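Local coordinates for protein Lys-gingipain catalytic subunit (Porphyromonas gingivalis, PDB 6I9A) that cleaves peptide bonds preferentially after lysine as a secreted cysteine protease of peptidase family C25, acting as a probable virulence factor in periodontal disease, at residues A[382-390]-A[423-431]. Residues are numbered along the deposited sequence; the frame is centred on the assembly and turned at random.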
ATOM      1  N   SER A 382      16.312  26.949 -15.988  1.00 22.20           N
ATOM      2  CA  SER A 382      17.321  26.031 -16.454  1.00 21.16           C
ATOM      3  C   SER A 382      17.911  25.252 -15.289  1.00 19.89           C
ATOM      4  O   SER A 382      17.681  25.590 -14.130  1.00 19.99           O
ATOM      5  CB  SER A 382      18.414  26.790 -17.209  1.00 27.88           C
ATOM      6  OG  SER A 382      19.227  27.477 -16.284  1.00 29.83           O
ATOM      7  N   LEU A 383      18.698  24.260 -15.619  1.00 19.48           N
ATOM      8  CA  LEU A 383      19.427  23.436 -14.681  1.00 18.22           C
ATOM      9  C   LEU A 383      20.889  23.514 -15.111  1.00 20.43           C
ATOM     10  O   LEU A 383      21.309  22.685 -15.930  1.00 20.65           O
ATOM     11  CB  LEU A 383      18.929  21.986 -14.662  1.00 18.31           C
ATOM     12  CG  LEU A 383      17.506  21.732 -14.159  1.00 18.26           C
ATOM     13  CD1 LEU A 383      17.120  20.293 -14.450  1.00 18.35           C
ATOM     14  CD2 LEU A 383      17.334  22.109 -12.685  1.00 17.59           C
ATOM     15  N   PRO A 384      21.689  24.460 -14.558  1.00 19.05           N
ATOM     16  CA  PRO A 384      23.116  24.536 -14.952  1.00 20.37           C
ATOM     17  C   PRO A 384      23.815  23.199 -14.709  1.00 19.46           C
ATOM     18  O   PRO A 384      23.575  22.522 -13.699  1.00 17.47           O
ATOM     19  CB  PRO A 384      23.677  25.626 -14.039  1.00 21.23           C
ATOM     20  CG  PRO A 384      22.526  26.531 -13.793  1.00 20.46           C
ATOM     21  CD  PRO A 384      21.343  25.559 -13.631  1.00 20.16           C
ATOM     22  N   GLN A 385      24.702  22.814 -15.607  1.00 17.85           N
ATOM     23  CA  GLN A 385      25.394  21.538 -15.479  1.00 18.25           C
ATOM     24  C   GLN A 385      26.399  21.536 -14.367  1.00 17.14           C
ATOM     25  O   GLN A 385      26.780  22.617 -13.895  1.00 18.75           O
ATOM     26  CB  GLN A 385      26.106  21.157 -16.799  1.00 20.35           C
ATOM     27  CG  GLN A 385      25.088  20.970 -17.926  1.00 25.03           C
ATOM     28  CD  GLN A 385      25.657  20.465 -19.215  1.00 32.10           C
ATOM     29  OE1 GLN A 385      26.497  19.585 -19.239  1.00 34.99           O
ATOM     30  NE2 GLN A 385      25.162  20.983 -20.322  1.00 34.01           N
ATOM     31  N   ASN A 386      26.710  20.330 -13.831  1.00 16.02           N
ATOM     32  CA  ASN A 386      27.761  20.109 -12.839  1.00 17.33           C
ATOM     33  C   ASN A 386      27.489  20.809 -11.523  1.00 17.05           C
ATOM     34  O   ASN A 386      28.401  21.347 -10.878  1.00 20.03           O
ATOM     35  CB  ASN A 386      29.151  20.561 -13.410  1.00 18.83           C
ATOM     36  CG  ASN A 386      29.433  19.865 -14.716  1.00 22.00           C
ATOM     37  OD1 ASN A 386      29.562  18.659 -14.790  1.00 23.53           O
ATOM     38  ND2 ASN A 386      29.496  20.636 -15.781  1.00 22.82           N
ATOM     39  N   GLN A 387      26.209  20.751 -11.082  1.00 16.32           N
ATOM     40  CA  GLN A 387      25.816  21.329  -9.789  1.00 16.40           C
ATOM     41  C   GLN A 387      25.469  20.225  -8.803  1.00 15.51           C
ATOM     42  O   GLN A 387      24.783  19.263  -9.188  1.00 15.85           O
ATOM     43  CB  GLN A 387      24.605  22.277  -9.900  1.00 17.99           C
ATOM     44  CG  GLN A 387      24.766  23.449 -10.855  1.00 20.04           C
ATOM     45  CD  GLN A 387      25.928  24.307 -10.474  1.00 25.11           C
ATOM     46  OE1 GLN A 387      26.076  24.708  -9.315  1.00 26.92           O
ATOM     47  NE2 GLN A 387      26.810  24.554 -11.453  1.00 28.40           N
ATOM     48  N   ALA A 388      25.859  20.380  -7.547  1.00 16.06           N
ATOM     49  CA  ALA A 388      25.579  19.415  -6.497  1.00 15.86           C
ATOM     50  C   ALA A 388      24.111  19.451  -6.080  1.00 14.93           C
ATOM     51  O   ALA A 388      23.626  18.449  -5.524  1.00 15.06           O
ATOM     52  CB  ALA A 388      26.463  19.692  -5.276  1.00 17.46           C
ATOM     53  N   SER A 389      23.433  20.564  -6.308  1.00 14.68           N
ATOM     54  CA  SER A 389      22.011  20.652  -5.948  1.00 13.82           C
ATOM     55  C   SER A 389      21.356  21.720  -6.738  1.00 13.79           C
ATOM     56  O   SER A 389      22.045  22.596  -7.308  1.00 14.81           O
ATOM     57  CB  SER A 389      21.852  20.912  -4.451  1.00 16.42           C
ATOM     58  OG  SER A 389      22.361  22.184  -4.076  1.00 18.56           O
ATOM     59  N   TYR A 390      20.009  21.709  -6.758  1.00 13.92           N
ATOM     60  CA  TYR A 390      19.184  22.752  -7.327  1.00 13.58           C
ATOM     61  C   TYR A 390      18.062  23.070  -6.382  1.00 13.51           C
ATOM     62  O   TYR A 390      17.535  22.168  -5.739  1.00 14.24           O
ATOM     63  CB  TYR A 390      18.543  22.377  -8.670  1.00 14.83           C
ATOM     64  CG  TYR A 390      19.516  21.917  -9.730  1.00 14.11           C
ATOM     65  CD1 TYR A 390      20.250  22.835 -10.481  1.00 14.24           C
ATOM     66  CD2 TYR A 390      19.692  20.566  -9.998  1.00 14.12           C
ATOM     67  CE1 TYR A 390      21.147  22.411 -11.458  1.00 14.81           C
ATOM     68  CE2 TYR A 390      20.564  20.127 -10.989  1.00 14.55           C
ATOM     69  CZ  TYR A 390      21.293  21.055 -11.719  1.00 14.12           C
ATOM     70  OH  TYR A 390      22.187  20.588 -12.659  1.00 16.01           O
ATOM     71  N   SER A 423      19.125  17.311  -4.014  1.00 12.36           N
ATOM     72  CA  SER A 423      20.518  16.841  -3.900  1.00 13.02           C
ATOM     73  C   SER A 423      20.788  15.912  -5.057  1.00 12.49           C
ATOM     74  O   SER A 423      20.132  14.863  -5.220  1.00 12.76           O
ATOM     75  CB  SER A 423      20.728  16.138  -2.555  1.00 14.63           C
ATOM     76  OG  SER A 423      19.835  15.038  -2.410  1.00 18.03           O
ATOM     77  N   MET A 424      21.792  16.267  -5.868  1.00 13.57           N
ATOM     78  CA  MET A 424      22.095  15.519  -7.074  1.00 14.18           C
ATOM     79  C   MET A 424      23.093  14.429  -6.810  1.00 14.47           C
ATOM     80  O   MET A 424      24.300  14.673  -6.731  1.00 18.33           O
ATOM     81  CB  MET A 424      22.610  16.468  -8.176  1.00 14.84           C
ATOM     82  CG  MET A 424      21.645  17.571  -8.503  1.00 14.46           C
ATOM     83  SD  MET A 424      20.036  16.979  -9.102  1.00 15.05           S
ATOM     84  CE  MET A 424      20.538  16.280 -10.640  1.00 16.46           C
ATOM     85  N   THR A 425      22.615  13.193  -6.637  1.00 13.73           N
ATOM     86  CA  THR A 425      23.480  12.037  -6.429  1.00 15.75           C
ATOM     87  C   THR A 425      24.170  11.662  -7.733  1.00 14.77           C
ATOM     88  O   THR A 425      25.249  11.057  -7.726  1.00 17.41           O
ATOM     89  CB  THR A 425      22.683  10.896  -5.814  1.00 14.64           C
ATOM     90  OG1 THR A 425      21.527  10.642  -6.621  1.00 15.61           O
ATOM     91  CG2 THR A 425      22.307  11.204  -4.362  1.00 15.83           C
ATOM     92  N   LYS A 426      23.570  12.037  -8.863  1.00 13.34           N
ATOM     93  CA  LYS A 426      24.164  11.973 -10.193  1.00 14.46           C
ATOM     94  C   LYS A 426      24.062  13.373 -10.742  1.00 14.98           C
ATOM     95  O   LYS A 426      22.964  13.892 -10.915  1.00 14.42           O
ATOM     96  CB  LYS A 426      23.442  10.953 -11.087  1.00 15.33           C
ATOM     97  CG  LYS A 426      24.074  10.860 -12.486  1.00 15.91           C
ATOM     98  CD  LYS A 426      23.299   9.822 -13.358  1.00 19.46           C
ATOM     99  CE  LYS A 426      23.779   9.806 -14.799  1.00 23.09           C
ATOM    100  NZ  LYS A 426      25.211   9.468 -14.907  1.00 25.86           N
ATOM    101  N   GLN A 427      25.214  14.019 -11.016  1.00 14.43           N
ATOM    102  CA  GLN A 427      25.129  15.376 -11.528  1.00 14.56           C
ATOM    103  C   GLN A 427      24.772  15.376 -13.007  1.00 13.58           C
ATOM    104  O   GLN A 427      24.938  14.378 -13.710  1.00 16.22           O
ATOM    105  CB  GLN A 427      26.432  16.169 -11.264  1.00 16.31           C
ATOM    106  CG  GLN A 427      26.706  16.349  -9.771  1.00 17.68           C
ATOM    107  CD  GLN A 427      27.842  17.295  -9.522  1.00 18.21           C
ATOM    108  OE1 GLN A 427      28.431  17.876 -10.462  1.00 21.02           O
ATOM    109  NE2 GLN A 427      28.128  17.496  -8.262  1.00 19.47           N
ATOM    110  N   ILE A 428      24.196  16.517 -13.465  1.00 14.91           N
ATOM    111  CA  ILE A 428      23.867  16.685 -14.881  1.00 15.72           C
ATOM    112  C   ILE A 428      25.127  17.130 -15.617  1.00 15.63           C
ATOM    113  O   ILE A 428      25.690  18.188 -15.325  1.00 16.60           O
ATOM    114  CB  ILE A 428      22.719  17.700 -15.037  1.00 15.32           C
ATOM    115  CG1 ILE A 428      21.439  17.108 -14.401  1.00 16.45           C
ATOM    116  CG2 ILE A 428      22.477  18.079 -16.504  1.00 17.03           C
ATOM    117  CD1 ILE A 428      20.208  18.044 -14.438  1.00 16.96           C
ATOM    118  N   THR A 429      25.579  16.293 -16.525  1.00 16.39           N
ATOM    119  CA  THR A 429      26.822  16.594 -17.281  1.00 18.29           C
ATOM    120  C   THR A 429      26.593  16.575 -18.770  1.00 20.05           C
ATOM    121  O   THR A 429      27.566  16.747 -19.541  1.00 21.94           O
ATOM    122  CB  THR A 429      27.887  15.549 -16.965  1.00 20.88           C
ATOM    123  OG1 THR A 429      27.437  14.310 -17.513  1.00 24.83           O
ATOM    124  CG2 THR A 429      28.160  15.423 -15.489  1.00 20.19           C
ATOM    125  N   GLU A 430      25.350  16.273 -19.206  1.00 19.58           N
ATOM    126  CA  GLU A 430      25.017  16.119 -20.619  1.00 21.56           C
ATOM    127  C   GLU A 430      23.755  16.886 -20.960  1.00 21.94           C
ATOM    128  O   GLU A 430      22.831  17.001 -20.114  1.00 20.92           O
ATOM    129  CB  GLU A 430      24.772  14.631 -20.952  1.00 22.03           C
ATOM    130  CG  GLU A 430      25.861  13.630 -20.597  1.00 25.41           C
ATOM    131  CD  GLU A 430      27.208  13.900 -21.236  1.00 28.15           C
ATOM    132  OE1 GLU A 430      27.240  14.267 -22.435  1.00 29.54           O
ATOM    133  OE2 GLU A 430      28.235  13.749 -20.536  1.00 25.87           O
ATOM    134  N   ASN A 431      23.660  17.347 -22.211  1.00 23.70           N
ATOM    135  CA  ASN A 431      22.452  18.019 -22.665  1.00 25.55           C
ATOM    136  C   ASN A 431      21.306  17.014 -22.807  1.00 24.33           C
ATOM    137  O   ASN A 431      21.530  15.825 -22.955  1.00 25.72           O
ATOM    138  CB  ASN A 431      22.720  18.725 -24.006  1.00 30.24           C
ATOM    139  CG  ASN A 431      23.724  19.840 -23.901  1.00 34.92           C
ATOM    140  OD1 ASN A 431      23.982  20.400 -22.822  1.00 36.91           O
ATOM    141  ND2 ASN A 431      24.307  20.202 -25.043  1.00 38.89           N
TER
HETATM  142  O   HOH W   1      29.913  16.965 -12.572  1.00 30.64           O
HETATM  143  O   HOH W   2      24.039  18.728 -11.712  1.00 16.18           O
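Tyr390 puts the edge of its ring against Met424, whose SD lies near the ring plane 3.7 Å from Tyr390 CE2, a Met-aromatic contact; Met424 CE and Pro384 O also lie at the edge, in plane, while Leu383 CD2 covers one face over the ring centre. This is one end of the C-terminal Ig-like domain, where a loop leads into strand 389-394 and another leaves its antiparallel neighbour 419-424. Bends at chi2 and chi3 (-60° and -67°) fold the Met424 chain back so that SD reaches the ring. Ile428 CD1 comes obliquely to the ring, nearest Tyr390 OH, and meets Leu383 CD1 at 3.8 Å; Val452 of the last strand touches both Leu383 and Ile428. The Tyr390 hydroxyl donates to Pro384 O and accepts a hydrogen bond from a water that in turn accepts from Gln387 N and Ile428 N, tying the two loops to the ring. Beyond the single bridge of Ser389 with Ser423, Met424 N donates to Ala388 O, and Asn386 N to Ile428 O. The extended Gln427 side chain runs past Gln387 O, and a second water joins its OE1 to Asn386 OD1. The Gln385 and Asn431 amide planes stand nearly perpendicular, joined by a weak, bent bond from Gln385 NE2 to Asn431 OD1, 2.8 Å long.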